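Side-chain contacts in coatomer subunit delta (Saccharomyces cerevisiae, PDB 5FJZ), which forms part of the COPI coatomer, which is thought to coat Golgi vesicles for Golgi-to-ER transport, and binds a Dsl1 peptide through the mu-homology domain described here: residues F71-H74 and P75-K79; S243-A247 and N248-Q252. All blocks are in the same frame, centred on the assembly; numbering follows the deposited sequence.

How the contacts relate
Going from the N terminus, the chain first reaches contact 1. Here strand 72-73, at the margin of the nine-stranded mixed sheet, ends in a tight turn at H74-I77 and runs on to helix 79-85. Much later, contact 2 closes the loop after strand 241-246, an outer strand of the three-stranded sheet. From there the chain goes on to strand 257-269, which lies inside the nine-stranded sheet. The two contacts follow in series and neither nest nor cross. The centres of contact 1 and contact 2 are about 19 Å apart. The nearest atoms of contact 1 and contact 2 are about 9 Å apart, so they do not touch. Contact 1 falls within the region that interacts with DSL1; contact 2 falls beyond it.

Contact 1 (F71-H74 and P75-K79); sequences FKTH and PNIDK
With CG anti to the backbone N (chi1 -178°), the H74 side chain brings its imidazole against P75 CD and beside N76. N76 N donates to H74 ND1 at 2.9 Å, a nearly straight bond tilted somewhat from the ring plane. P75 CD sits over one face of the same ring, 3.6 Å from its centroid, in a CH-pi contact. The N76 amide lies beside the ring but is turned 49° against it. H74 O accepts from I77 N at 2.8 Å and closes a type I beta turn. Water 1 bonds to T73 OG1, H74 O and I77 O, joining both limbs of the loop. T73 CG2 packs on I77 CG2 at 3.7 Å. The bent chain of K79 crosses T73, with CE 3.4 Å from T73 OG1, and NZ makes a weak bond to F71 O. With an alanine here in place of H74, N76 N would probably lose its ring acceptor and P75 CD the face it packs on. D78 is the N-cap of helix 79-85, bonding weakly to Q80 N. The H74 ring stacks on an aromatic side chain of the bound peptide, so this type I turn forms part of the Dsl1 peptide site.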
loop_
_atom_site.group_PDB
_atom_site.type_symbol
_atom_site.label_atom_id
_atom_site.label_comp_id
_atom_site.label_asym_id
_atom_site.label_seq_id
_atom_site.Cartn_x
_atom_site.Cartn_y
_atom_site.Cartn_z
ATOM N N PHE A 71 -7.285 -14.639 -19.153
ATOM C CA PHE A 71 -6.335 -13.969 -20.032
ATOM C C PHE A 71 -6.889 -12.557 -20.283
ATOM O O PHE A 71 -8.065 -12.359 -20.550
ATOM C CB PHE A 71 -6.109 -14.718 -21.318
ATOM C CG PHE A 71 -5.219 -15.892 -21.225
ATOM C CD1 PHE A 71 -3.866 -15.743 -20.948
ATOM C CD2 PHE A 71 -5.724 -17.185 -21.386
ATOM C CE1 PHE A 71 -3.037 -16.815 -20.853
ATOM C CE2 PHE A 71 -4.863 -18.261 -21.304
ATOM C CZ PHE A 71 -3.535 -18.082 -21.053
ATOM N N LYS A 72 -6.037 -11.585 -20.088
ATOM C CA LYS A 72 -6.490 -10.165 -20.149
ATOM C C LYS A 72 -5.417 -9.457 -20.907
ATOM O O LYS A 72 -4.234 -9.548 -20.566
ATOM C CB LYS A 72 -6.700 -9.577 -18.758
ATOM C CG LYS A 72 -7.296 -8.175 -18.774
ATOM C CD LYS A 72 -6.891 -7.362 -17.543
ATOM C CE LYS A 72 -7.581 -7.874 -16.260
ATOM N NZ LYS A 72 -6.876 -9.041 -15.612
ATOM N N THR A 73 -5.800 -8.866 -22.025
ATOM C CA THR A 73 -4.879 -8.120 -22.864
ATOM C C THR A 73 -4.883 -6.641 -22.428
ATOM O O THR A 73 -5.824 -6.084 -21.855
ATOM C CB THR A 73 -5.242 -8.136 -24.380
ATOM O OG1 THR A 73 -6.620 -7.800 -24.491
ATOM C CG2 THR A 73 -4.940 -9.488 -25.023
ATOM N N HIS A 74 -3.736 -6.063 -22.591
ATOM C CA HIS A 74 -3.584 -4.631 -22.294
ATOM C C HIS A 74 -4.600 -3.847 -23.114
ATOM O O HIS A 74 -4.892 -4.242 -24.273
ATOM C CB HIS A 74 -2.148 -4.245 -22.613
ATOM C CG HIS A 74 -1.843 -2.827 -22.317
ATOM N ND1 HIS A 74 -2.254 -1.802 -23.136
ATOM C CD2 HIS A 74 -1.220 -2.260 -21.269
ATOM C CE1 HIS A 74 -1.828 -0.654 -22.633
ATOM N NE2 HIS A 74 -1.216 -0.903 -21.497
ATOM N N PRO A 75 -5.165 -2.743 -22.557
ATOM C CA PRO A 75 -6.102 -1.919 -23.359
ATOM C C PRO A 75 -5.699 -1.595 -24.798
ATOM O O PRO A 75 -6.573 -1.626 -25.696
ATOM C CB PRO A 75 -6.270 -0.661 -22.543
ATOM C CG PRO A 75 -6.014 -1.085 -21.170
ATOM C CD PRO A 75 -5.048 -2.237 -21.191
ATOM N N ASN A 76 -4.422 -1.412 -25.076
ATOM C CA ASN A 76 -3.917 -1.138 -26.428
ATOM C C ASN A 76 -3.682 -2.342 -27.317
ATOM O O ASN A 76 -3.300 -2.188 -28.470
ATOM C CB ASN A 76 -2.591 -0.362 -26.419
ATOM C CG ASN A 76 -2.687 0.971 -25.684
ATOM O OD1 ASN A 76 -1.740 1.421 -25.023
ATOM N ND2 ASN A 76 -3.819 1.597 -25.788
ATOM N N ILE A 77 -3.903 -3.533 -26.801
ATOM C CA ILE A 77 -3.647 -4.772 -27.520
ATOM C C ILE A 77 -5.040 -5.200 -28.003
ATOM O O ILE A 77 -6.040 -5.068 -27.313
ATOM C CB ILE A 77 -2.999 -5.857 -26.595
ATOM C CG1 ILE A 77 -1.598 -5.431 -26.209
ATOM C CG2 ILE A 77 -2.981 -7.232 -27.244
ATOM C CD1 ILE A 77 -0.599 -5.294 -27.336
ATOM N N ASP A 78 -5.060 -5.775 -29.188
ATOM C CA ASP A 78 -6.280 -6.266 -29.855
ATOM C C ASP A 78 -6.740 -7.661 -29.308
ATOM O O ASP A 78 -6.097 -8.693 -29.583
ATOM C CB ASP A 78 -5.952 -6.379 -31.341
ATOM C CG ASP A 78 -7.135 -6.893 -32.193
ATOM O OD1 ASP A 78 -8.218 -7.180 -31.661
ATOM O OD2 ASP A 78 -6.896 -7.073 -33.406
ATOM N N LYS A 79 -7.764 -7.630 -28.467
ATOM C CA LYS A 79 -8.267 -8.835 -27.795
ATOM C C LYS A 79 -8.739 -9.877 -28.795
ATOM O O LYS A 79 -8.451 -11.072 -28.643
ATOM C CB LYS A 79 -9.383 -8.455 -26.824
ATOM C CG LYS A 79 -9.977 -9.591 -25.995
ATOM C CD LYS A 79 -8.885 -10.580 -25.529
ATOM C CE LYS A 79 -8.609 -10.538 -24.040
ATOM N NZ LYS A 79 -9.727 -11.173 -23.296
HETATM O O HOH W 1 -7.236 -5.265 -24.923
#

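Contact 2 (S243-A247 and N248-Q252); sequences SVVMA and NDHDQ
The H250 imidazole turns an edge to the strand end: M246 O lies in the ring plane, 3.2 Å from H250 CD2. V245 CG1 and A247 O approach the ring obliquely. This is the tight loop that follows strand 241-246 in the beta-rich mu-homology domain, and a type I beta turn runs from D249 to Q252 at its far side. Across the loop M246 N donates to Q252 O at 2.9 Å, meeting the acceptor almost head-on along the carbonyl direction (172°). V245 CA also approaches Q252 O, in a CA-H...O contact, so this one carbonyl receives both groups. The chain first bends with D249 N reaching back to M246 O at 3.3 Å. That bond is less straight, and the donor stands well above the carbonyl plane. M246 O therefore has D249 N over its plane and the CD2 edge of H250 close by.

The side chains of V245 and H250 cross at about a right angle. V245 chi1 (120°) lies away from the staggered positions. The close approaches of both its methyls, CG1 to the ring and CG2 to H250 O, rest on this torsion and are doubtful in detail. M246 and Q252 run side by side, pointing the same way. Their CG atoms meet at 3.6 Å, a nonpolar contact at the base of the two chains. M246 CB also rests against D249 O.

On the neighbouring strand 54-58, N55 makes a weak hydrogen bond with H250 NE2 and pairs with V245 through the backbone. A247 bonds to H53 through the backbone as well. The loop is thus tied to the three-stranded sheet. Within the type I turn, Q252 N donates to D249 O. D249 also forms an Asx turn: its OD1 accepts from D251 N at 3.1 Å, met from above the carboxylate plane.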
loop_
_atom_site.group_PDB
_atom_site.type_symbol
_atom_site.label_atom_id
_atom_site.label_comp_id
_atom_site.label_asym_id
_atom_site.label_seq_id
_atom_site.Cartn_x
_atom_site.Cartn_y
_atom_site.Cartn_z
ATOM N N SER A 243 6.800 -17.448 -32.561
ATOM C CA SER A 243 7.626 -16.607 -33.384
ATOM C C SER A 243 7.251 -15.153 -33.122
ATOM O O SER A 243 6.216 -14.817 -32.494
ATOM C CB SER A 243 7.425 -16.886 -34.873
ATOM O OG SER A 243 6.045 -16.684 -35.189
ATOM N N VAL A 244 8.104 -14.305 -33.667
ATOM C CA VAL A 244 7.811 -12.899 -33.774
ATOM C C VAL A 244 7.944 -12.514 -35.289
ATOM O O VAL A 244 8.894 -12.905 -35.957
ATOM C CB VAL A 244 8.809 -12.094 -32.931
ATOM C CG1 VAL A 244 8.510 -10.590 -33.093
ATOM C CG2 VAL A 244 8.723 -12.438 -31.446
ATOM N N VAL A 245 7.068 -11.616 -35.720
ATOM C CA VAL A 245 6.764 -11.422 -37.074
ATOM C C VAL A 245 6.479 -9.921 -37.291
ATOM O O VAL A 245 5.983 -9.249 -36.411
ATOM C CB VAL A 245 5.534 -12.374 -37.241
ATOM C CG1 VAL A 245 4.257 -11.696 -37.675
ATOM C CG2 VAL A 245 5.916 -13.684 -37.886
ATOM N N MET A 246 6.736 -9.444 -38.497
ATOM C CA MET A 246 6.320 -8.114 -38.928
ATOM C C MET A 246 4.826 -8.048 -38.904
ATOM O O MET A 246 4.167 -8.999 -39.339
ATOM C CB MET A 246 6.850 -7.824 -40.347
ATOM C CG MET A 246 8.331 -7.514 -40.401
ATOM S SD MET A 246 8.635 -5.891 -39.667
ATOM C CE MET A 246 8.014 -4.788 -40.967
ATOM N N ALA A 247 4.288 -6.937 -38.399
ATOM C CA ALA A 247 2.868 -6.793 -38.230
ATOM C C ALA A 247 2.174 -6.820 -39.579
ATOM O O ALA A 247 1.045 -7.276 -39.679
ATOM C CB ALA A 247 2.499 -5.514 -37.494
ATOM N N ASN A 248 2.838 -6.329 -40.612
ATOM C CA ASN A 248 2.210 -6.259 -41.926
ATOM C C ASN A 248 2.558 -7.421 -42.863
ATOM O O ASN A 248 1.963 -7.574 -43.917
ATOM C CB ASN A 248 2.444 -4.872 -42.507
ATOM C CG ASN A 248 1.276 -3.939 -42.184
ATOM O OD1 ASN A 248 1.352 -3.025 -41.335
ATOM N ND2 ASN A 248 0.152 -4.214 -42.835
ATOM N N ASP A 249 3.516 -8.243 -42.452
ATOM C CA ASP A 249 3.901 -9.411 -43.216
ATOM C C ASP A 249 4.257 -10.561 -42.293
ATOM O O ASP A 249 5.419 -10.708 -41.875
ATOM C CB ASP A 249 5.085 -9.078 -44.143
ATOM C CG ASP A 249 5.458 -10.245 -45.075
ATOM O OD1 ASP A 249 4.914 -11.370 -44.912
ATOM O OD2 ASP A 249 6.290 -10.020 -45.971
ATOM N N HIS A 250 3.260 -11.396 -42.009
ATOM C CA HIS A 250 3.434 -12.501 -41.064
ATOM C C HIS A 250 4.397 -13.614 -41.511
ATOM O O HIS A 250 4.734 -14.449 -40.700
ATOM C CB HIS A 250 2.074 -13.070 -40.642
ATOM C CG HIS A 250 1.253 -12.121 -39.830
ATOM N ND1 HIS A 250 0.020 -12.445 -39.315
ATOM C CD2 HIS A 250 1.531 -10.882 -39.364
ATOM C CE1 HIS A 250 -0.468 -11.414 -38.647
ATOM N NE2 HIS A 250 0.448 -10.466 -38.637
ATOM N N ASP A 251 4.856 -13.593 -42.759
ATOM C CA ASP A 251 5.934 -14.472 -43.246
ATOM C C ASP A 251 7.323 -13.977 -42.907
ATOM O O ASP A 251 8.287 -14.748 -42.973
ATOM C CB ASP A 251 5.869 -14.591 -44.774
ATOM C CG ASP A 251 4.677 -15.387 -45.246
ATOM O OD1 ASP A 251 4.217 -16.278 -44.498
ATOM O OD2 ASP A 251 4.194 -15.089 -46.355
ATOM N N GLN A 252 7.439 -12.691 -42.568
ATOM C CA GLN A 252 8.726 -12.094 -42.246
ATOM C C GLN A 252 8.938 -12.160 -40.726
ATOM O O GLN A 252 8.360 -11.373 -39.977
ATOM C CB GLN A 252 8.781 -10.637 -42.728
ATOM C CG GLN A 252 10.110 -9.922 -42.461
ATOM C CD GLN A 252 11.322 -10.678 -43.012
ATOM O OE1 GLN A 252 12.077 -11.311 -42.267
ATOM N NE2 GLN A 252 11.509 -10.618 -44.332
#